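Local coordinates for protein Nrps/pks (Streptomyces albus, PDB 4OPE) that probably catalyses the decarboxylative condensation that lengthens the growing polyketide, as a ketosynthase domain of the oxazolomycin assembly line, at residues H104-A109 / A245-R250; N204-P209 / P239-G244; S267-H272 / L295-L300. All coordinates share one frame; numbering follows the deposited sequence.

How the contacts relate
All three contacts lie on the sheets of the thiolase fold shared by ketosynthases, and no ligand lies in any of them. Contacts 1 and 2 belong to the sheet of the N-terminal half and contact 3 to that of the C-terminal half, the two running together through strands 9-17 and 263-272. Strand 242-250 serves twice: contact 2 pairs its start with the end of strand 197-204, and contact 1 covers its later part with helix 93-108, their centres about 22 Å apart. Contact 3, where strand 263-272 meets helix 284-298, is centred about 23 Å from contact 1's centre and 29 Å from contact 2's. Contacts 2 and 3 also reach the second subunit; contact 1 does not.

Contact 1. Residues H104-A109 / A245-R250; sequences HLLEDA and AVLLKR
Leu105 and Leu247 both turn CG to the far side of CB from their own backbone N (chi1 166° and -172°), which carries each branched end across the gap between helix and strand. The two side chains meet at a slant. CD1 of Leu105 rests against CB of Leu247, 3.8 Å away, while its other methyl, CD2, reaches back along the strand to CB of Ala245 at the same separation. The fork of Leu105 thus lies over the peptide units from Ala245 to Leu247, CD1 near Leu247 N and CD2 3.5 Å from Val246 O. Cut back to an alanine here, the residue would lose both methyls, which would probably open a gap over this backbone and take from Ala245 CB and Leu247 CB the contacts just described.

Here helix 93-108 packs on the sheet of the N-terminal half of the thiolase fold, its last turn crossing strand 242-250 at -51° with the axes 8.4 Å apart at closest approach. Small residues suit such a close passage: the methyl of Ala245 leaves room for Leu105, and Ala109, just past the helix, sets CB 3.8 Å from CD2 of Leu247. Leu106 starts out away from the strand, yet its CD1 comes back to the same Leu247 methyl. Leu105 and Leu247 also touch Val199 of the adjacent strand 197-204, which continues the apolar surface. Beyond the apolar contacts one water bridges the segments, donating to Ala109 O over 2.8 Å and accepting from Lys249 NZ, whose long, weak ion pair with Asp259 supplies a second partner for the ammonium group.

Contact 2. Residues N204-P209 / P239-G244; sequences NVSSHP and PAEGSG
Glu241 starts out pointing neither toward nor away from the facing segment, CB 3.6 Å from Asn204 O, and chi1 of -69° sets CG opposite the carbonyl carbon. From there the chain is extended and its end comes nearer. CG passes 3.6 Å from Ser206 OG, and CD comes 3.5 Å from Ser206 N. OE1 accepts from Ser206 N over 2.7 Å on its anti lone pair, the one turned away from OE2, with CG1 of Val205 close by. OE2 takes a salt bridge from Arg45 and a bond from Leu70 N, so a buried acid is matched by a charge and two backbone amides. Ser206 OG bonds to Lys211.

Asn204 adds a second polar group. Its ND2 gives a bond to Ala240 O at 3.1 Å, with the acceptor nearly in the amide plane, and another to Glu353; an amide suits the place because its NH2 has two hydrogens, one for each acceptor. In the backbone, Asn204 N to Gly242 O (2.7 Å) and Gly242 N to Asn204 O (2.9 Å) form an antiparallel hydrogen-bonded pair, joining the end of strand 197-204 to the start of strand 242-250 in the sheet of the thiolase fold's N-terminal half.

Contact 3. Residues S267-H272 / L295-L300; sequences STAVNH and LERAGL
Arg297 and Ser267 carry most of this contact, in which the last turn of helix 284-298 lies against strand 263-272. Strand, helix and the later parallel strand 308-309 make a beta-alpha-beta crossover in the C-terminal half of the thiolase fold. The stem of Arg297 passes over the strand at Ser267, its CB 3.7 Å from Ser267 CB, and then runs out extended from CG to NE. A long, flexible chain suits this place because it delivers the guanidinium to strand backbone that a shorter side chain would not meet. NH1 gives a bent, weak hydrogen bond to Thr268 O (2.8 Å, 125° at the hydrogen), the carbonyl lying at the edge of the guanidinium and near its plane. The same NH1 donates to a water 3.0 Å away, also in the guanidinium plane, and this water accepts from Val270 N over 3.0 Å, so one nitrogen serves two points of the strand.

Ser267 is small enough to let the helix come close: its CB is 3.6 Å from Ala298 N. With chi1 of 78° its OG sits between its own backbone N and carbonyl carbon, beside the methyl of Ala298, and bonds to Ala294 O one turn back in the helix.

Further out, Glu293 holds NH2 of Arg297 in a salt bridge, which probably offsets the nearby Arg188, while Asp194 of the second subunit adds only a long, weak ion pair. The helix ends in a Schellman motif at Gly299, whose positive phi (68°) suits a residue without a side chain. Gly299 N bonds to Glu296 O, and Leu300 N reaches back to Leu295 O over 3.0 Å.

Contact 1. Residues H104-A109 / A245-R250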
# COMPACT_ATOMS: atom_id res chain seq x y z
N HIS A 104 10.06 -12.46 -15.33
CA HIS A 104 10.54 -11.90 -16.57
C HIS A 104 11.33 -10.62 -16.35
O HIS A 104 12.26 -10.35 -17.10
CB HIS A 104 9.42 -11.69 -17.54
CG HIS A 104 8.85 -12.96 -18.07
ND1 HIS A 104 7.50 -13.13 -18.27
CD2 HIS A 104 9.44 -14.11 -18.45
CE1 HIS A 104 7.28 -14.34 -18.76
NE2 HIS A 104 8.44 -14.95 -18.89
N LEU A 105 11.00 -9.87 -15.32
CA LEU A 105 11.79 -8.69 -14.99
C LEU A 105 13.25 -9.07 -14.71
O LEU A 105 14.21 -8.38 -15.19
CB LEU A 105 11.19 -7.99 -13.75
CG LEU A 105 12.00 -6.92 -13.00
CD1 LEU A 105 12.22 -5.81 -14.01
CD2 LEU A 105 11.27 -6.35 -11.79
N LEU A 106 13.47 -10.12 -13.91
CA LEU A 106 14.83 -10.47 -13.55
C LEU A 106 15.60 -10.89 -14.80
O LEU A 106 16.75 -10.50 -15.00
CB LEU A 106 14.83 -11.55 -12.52
CG LEU A 106 14.92 -11.08 -11.07
CD1 LEU A 106 14.30 -9.74 -10.73
CD2 LEU A 106 14.38 -12.18 -10.19
N GLU A 107 14.92 -11.61 -15.69
CA GLU A 107 15.55 -11.95 -16.95
C GLU A 107 15.88 -10.72 -17.78
O GLU A 107 16.96 -10.61 -18.34
CB GLU A 107 14.69 -12.94 -17.74
CG GLU A 107 14.48 -14.23 -16.96
CD GLU A 107 13.84 -15.34 -17.78
OE1 GLU A 107 12.99 -14.99 -18.68
OE2 GLU A 107 14.21 -16.53 -17.49
N ASP A 108 15.00 -9.74 -17.80
CA ASP A 108 15.30 -8.54 -18.58
C ASP A 108 16.45 -7.75 -17.98
O ASP A 108 17.27 -7.23 -18.69
CB ASP A 108 14.08 -7.66 -18.78
CG ASP A 108 14.38 -6.44 -19.65
OD1 ASP A 108 14.52 -6.56 -20.91
OD2 ASP A 108 14.47 -5.35 -19.05
N ALA A 109 16.54 -7.69 -16.67
CA ALA A 109 17.68 -7.10 -16.03
C ALA A 109 18.97 -7.90 -16.13
O ALA A 109 19.97 -7.42 -15.60
CB ALA A 109 17.36 -6.88 -14.55
N ALA A 245 6.52 -4.29 -14.11
CA ALA A 245 7.46 -4.06 -13.04
C ALA A 245 8.79 -3.58 -13.59
O ALA A 245 9.18 -3.93 -14.71
CB ALA A 245 7.65 -5.35 -12.27
N VAL A 246 9.47 -2.78 -12.79
CA VAL A 246 10.80 -2.35 -13.09
C VAL A 246 11.69 -2.76 -11.93
O VAL A 246 11.22 -3.01 -10.79
CB VAL A 246 10.87 -0.82 -13.23
CG1 VAL A 246 10.08 -0.35 -14.44
CG2 VAL A 246 10.37 -0.10 -12.00
N LEU A 247 12.99 -2.80 -12.19
CA LEU A 247 13.96 -3.21 -11.14
C LEU A 247 14.89 -2.06 -10.89
O LEU A 247 15.46 -1.51 -11.83
CB LEU A 247 14.74 -4.47 -11.55
CG LEU A 247 15.64 -5.05 -10.43
CD1 LEU A 247 14.82 -5.63 -9.32
CD2 LEU A 247 16.51 -6.15 -10.95
N LEU A 248 15.03 -1.72 -9.62
CA LEU A 248 15.72 -0.50 -9.20
C LEU A 248 16.99 -0.77 -8.39
O LEU A 248 17.10 -1.79 -7.70
CB LEU A 248 14.76 0.34 -8.38
CG LEU A 248 13.44 0.69 -9.07
CD1 LEU A 248 12.38 1.08 -8.05
CD2 LEU A 248 13.66 1.83 -10.05
N LYS A 249 17.94 0.15 -8.49
CA LYS A 249 19.32 -0.04 -8.00
C LYS A 249 19.96 1.34 -7.84
O LYS A 249 19.61 2.26 -8.58
CB LYS A 249 20.12 -0.76 -9.08
CG LYS A 249 20.95 -1.96 -8.66
CD LYS A 249 20.99 -2.95 -9.80
CE LYS A 249 21.60 -4.29 -9.40
NZ LYS A 249 20.96 -5.42 -10.16
N ARG A 250 20.91 1.48 -6.92
CA ARG A 250 21.80 2.64 -6.93
C ARG A 250 22.68 2.64 -8.15
O ARG A 250 23.16 1.57 -8.55
CB ARG A 250 22.70 2.64 -5.71
CG ARG A 250 21.98 3.07 -4.46
CD ARG A 250 22.96 3.18 -3.34
NE ARG A 250 22.33 3.31 -2.03
CZ ARG A 250 21.85 4.45 -1.53
NH1 ARG A 250 21.87 5.58 -2.25
NH2 ARG A 250 21.33 4.45 -0.30
O HOH W 1 20.53 -6.34 -13.03

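Contact 2. Residues N204-P209 / P239-G244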
# COMPACT_ATOMS: atom_id res chain seq x y z
N ASN A 204 -3.23 -5.08 -12.82
CA ASN A 204 -4.65 -4.93 -12.84
C ASN A 204 -5.30 -5.91 -13.82
O ASN A 204 -4.95 -5.94 -15.00
CB ASN A 204 -4.95 -3.51 -13.25
CG ASN A 204 -6.40 -3.16 -13.12
OD1 ASN A 204 -6.92 -3.08 -12.01
ND2 ASN A 204 -7.06 -2.88 -14.26
N VAL A 205 -6.25 -6.72 -13.33
CA VAL A 205 -7.02 -7.63 -14.17
C VAL A 205 -8.50 -7.41 -14.02
O VAL A 205 -8.99 -7.35 -12.92
CB VAL A 205 -6.75 -9.10 -13.83
CG1 VAL A 205 -7.56 -10.01 -14.71
CG2 VAL A 205 -5.28 -9.43 -14.03
N SER A 206 -9.20 -7.32 -15.14
CA SER A 206 -10.65 -7.16 -15.21
C SER A 206 -11.33 -8.52 -15.23
O SER A 206 -11.78 -9.01 -16.29
CB SER A 206 -11.02 -6.45 -16.51
OG SER A 206 -10.48 -5.16 -16.53
N SER A 207 -11.39 -9.11 -14.06
CA SER A 207 -11.84 -10.47 -13.90
C SER A 207 -13.35 -10.60 -13.78
O SER A 207 -13.87 -11.66 -14.04
CB SER A 207 -11.23 -11.05 -12.63
OG SER A 207 -11.76 -10.35 -11.51
N HIS A 208 -14.03 -9.54 -13.35
CA HIS A 208 -15.42 -9.64 -13.01
C HIS A 208 -16.23 -8.49 -13.60
O HIS A 208 -15.77 -7.35 -13.60
CB HIS A 208 -15.51 -9.62 -11.50
CG HIS A 208 -16.80 -10.14 -10.94
ND1 HIS A 208 -17.97 -9.44 -11.00
CD2 HIS A 208 -17.07 -11.27 -10.25
CE1 HIS A 208 -18.93 -10.11 -10.40
NE2 HIS A 208 -18.41 -11.23 -9.93
N PRO A 209 -17.43 -8.77 -14.11
CA PRO A 209 -18.32 -7.77 -14.70
C PRO A 209 -18.83 -6.67 -13.76
O PRO A 209 -19.25 -5.63 -14.22
CB PRO A 209 -19.50 -8.62 -15.20
CG PRO A 209 -19.45 -9.90 -14.43
CD PRO A 209 -17.98 -10.14 -14.24
N PRO A 239 -11.55 0.80 -19.38
CA PRO A 239 -10.62 0.02 -18.57
C PRO A 239 -9.67 -0.82 -19.41
O PRO A 239 -10.01 -1.29 -20.50
CB PRO A 239 -11.55 -0.90 -17.75
CG PRO A 239 -12.89 -0.27 -17.82
CD PRO A 239 -12.92 0.32 -19.20
N ALA A 240 -8.49 -1.02 -18.89
CA ALA A 240 -7.58 -1.94 -19.50
C ALA A 240 -6.82 -2.75 -18.46
O ALA A 240 -6.67 -2.31 -17.31
CB ALA A 240 -6.61 -1.18 -20.36
N GLU A 241 -6.34 -3.91 -18.90
CA GLU A 241 -5.64 -4.83 -18.04
C GLU A 241 -4.11 -4.71 -18.24
O GLU A 241 -3.62 -4.26 -19.27
CB GLU A 241 -6.08 -6.22 -18.36
CG GLU A 241 -7.51 -6.53 -17.98
CD GLU A 241 -7.90 -7.98 -18.29
OE1 GLU A 241 -8.61 -8.62 -17.49
OE2 GLU A 241 -7.49 -8.50 -19.33
N GLY A 242 -3.35 -5.06 -17.22
CA GLY A 242 -1.92 -5.03 -17.36
C GLY A 242 -1.16 -5.46 -16.13
O GLY A 242 -1.66 -5.45 -15.02
N SER A 243 0.09 -5.80 -16.36
CA SER A 243 1.02 -6.16 -15.31
C SER A 243 2.37 -5.59 -15.72
O SER A 243 2.77 -5.73 -16.90
CB SER A 243 1.15 -7.68 -15.26
OG SER A 243 1.75 -8.09 -14.06
N GLY A 244 3.07 -4.95 -14.77
CA GLY A 244 4.34 -4.44 -15.08
C GLY A 244 5.21 -4.23 -13.89
O GLY A 244 4.73 -4.02 -12.79

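Contact 3. Residues S267-H272 / L295-L300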
# COMPACT_ATOMS: atom_id res chain seq x y z
N SER A 267 13.83 12.25 -10.24
CA SER A 267 12.99 12.54 -9.10
C SER A 267 11.62 11.81 -9.14
O SER A 267 11.15 11.36 -10.20
CB SER A 267 12.74 14.05 -8.98
OG SER A 267 11.76 14.52 -9.91
N THR A 268 11.04 11.69 -7.95
CA THR A 268 9.65 11.25 -7.81
C THR A 268 8.92 12.10 -6.78
O THR A 268 9.53 12.59 -5.84
CB THR A 268 9.49 9.76 -7.42
OG1 THR A 268 10.05 9.54 -6.13
CG2 THR A 268 10.18 8.88 -8.42
N ALA A 269 7.62 12.24 -6.97
CA ALA A 269 6.82 12.90 -6.00
C ALA A 269 5.37 12.40 -5.98
O ALA A 269 4.81 11.94 -7.01
CB ALA A 269 6.87 14.39 -6.26
N VAL A 270 4.80 12.46 -4.77
CA VAL A 270 3.39 12.14 -4.53
C VAL A 270 2.74 13.18 -3.64
O VAL A 270 3.39 13.86 -2.84
CB VAL A 270 3.18 10.72 -3.97
CG1 VAL A 270 3.83 9.69 -4.88
CG2 VAL A 270 3.72 10.57 -2.56
N ASN A 271 1.45 13.32 -3.82
CA ASN A 271 0.63 14.18 -2.97
C ASN A 271 -0.86 13.88 -3.11
O ASN A 271 -1.26 12.83 -3.63
CB ASN A 271 0.97 15.66 -3.25
CG ASN A 271 0.32 16.21 -4.51
OD1 ASN A 271 -0.16 15.48 -5.38
ND2 ASN A 271 0.30 17.52 -4.60
N HIS A 272 -1.68 14.81 -2.64
CA HIS A 272 -3.12 14.65 -2.72
C HIS A 272 -3.81 15.95 -3.01
O HIS A 272 -3.33 17.01 -2.60
CB HIS A 272 -3.68 14.06 -1.43
CG HIS A 272 -5.07 13.54 -1.57
ND1 HIS A 272 -6.18 14.28 -1.26
CD2 HIS A 272 -5.53 12.35 -2.01
CE1 HIS A 272 -7.27 13.57 -1.48
NE2 HIS A 272 -6.90 12.39 -1.95
N LEU A 295 10.12 18.72 -10.51
CA LEU A 295 11.10 19.43 -11.33
C LEU A 295 12.25 19.98 -10.48
O LEU A 295 13.40 19.93 -10.87
CB LEU A 295 10.44 20.56 -12.08
CG LEU A 295 9.52 20.17 -13.22
CD1 LEU A 295 8.64 21.34 -13.60
CD2 LEU A 295 10.32 19.75 -14.43
N GLU A 296 11.91 20.51 -9.32
CA GLU A 296 12.88 21.00 -8.40
C GLU A 296 13.79 19.90 -7.89
O GLU A 296 15.00 20.04 -7.97
CB GLU A 296 12.19 21.63 -7.23
CG GLU A 296 12.44 23.11 -7.12
CD GLU A 296 13.02 23.45 -5.78
OE1 GLU A 296 12.50 24.38 -5.10
OE2 GLU A 296 13.99 22.75 -5.41
N ARG A 297 13.23 18.81 -7.38
CA ARG A 297 14.07 17.71 -6.89
C ARG A 297 14.97 17.14 -7.98
O ARG A 297 16.06 16.69 -7.69
CB ARG A 297 13.21 16.61 -6.34
CG ARG A 297 12.59 16.94 -5.00
CD ARG A 297 11.43 16.00 -4.77
NE ARG A 297 10.79 16.17 -3.49
CZ ARG A 297 9.74 15.46 -3.09
NH1 ARG A 297 9.20 14.54 -3.90
NH2 ARG A 297 9.22 15.67 -1.87
N ALA A 298 14.51 17.19 -9.22
CA ALA A 298 15.24 16.70 -10.36
C ALA A 298 16.36 17.65 -10.80
O ALA A 298 17.26 17.26 -11.56
CB ALA A 298 14.28 16.54 -11.52
N GLY A 299 16.28 18.90 -10.38
CA GLY A 299 17.18 19.91 -10.90
C GLY A 299 16.94 20.25 -12.36
O GLY A 299 17.85 20.60 -13.08
N LEU A 300 15.68 20.22 -12.77
CA LEU A 300 15.34 20.31 -14.17
C LEU A 300 14.43 21.48 -14.41
O LEU A 300 13.53 21.75 -13.65
CB LEU A 300 14.64 19.02 -14.57
CG LEU A 300 14.20 18.83 -16.02
CD1 LEU A 300 15.40 18.55 -16.89
CD2 LEU A 300 13.25 17.67 -16.14
O HOH W 2 6.53 13.77 -2.66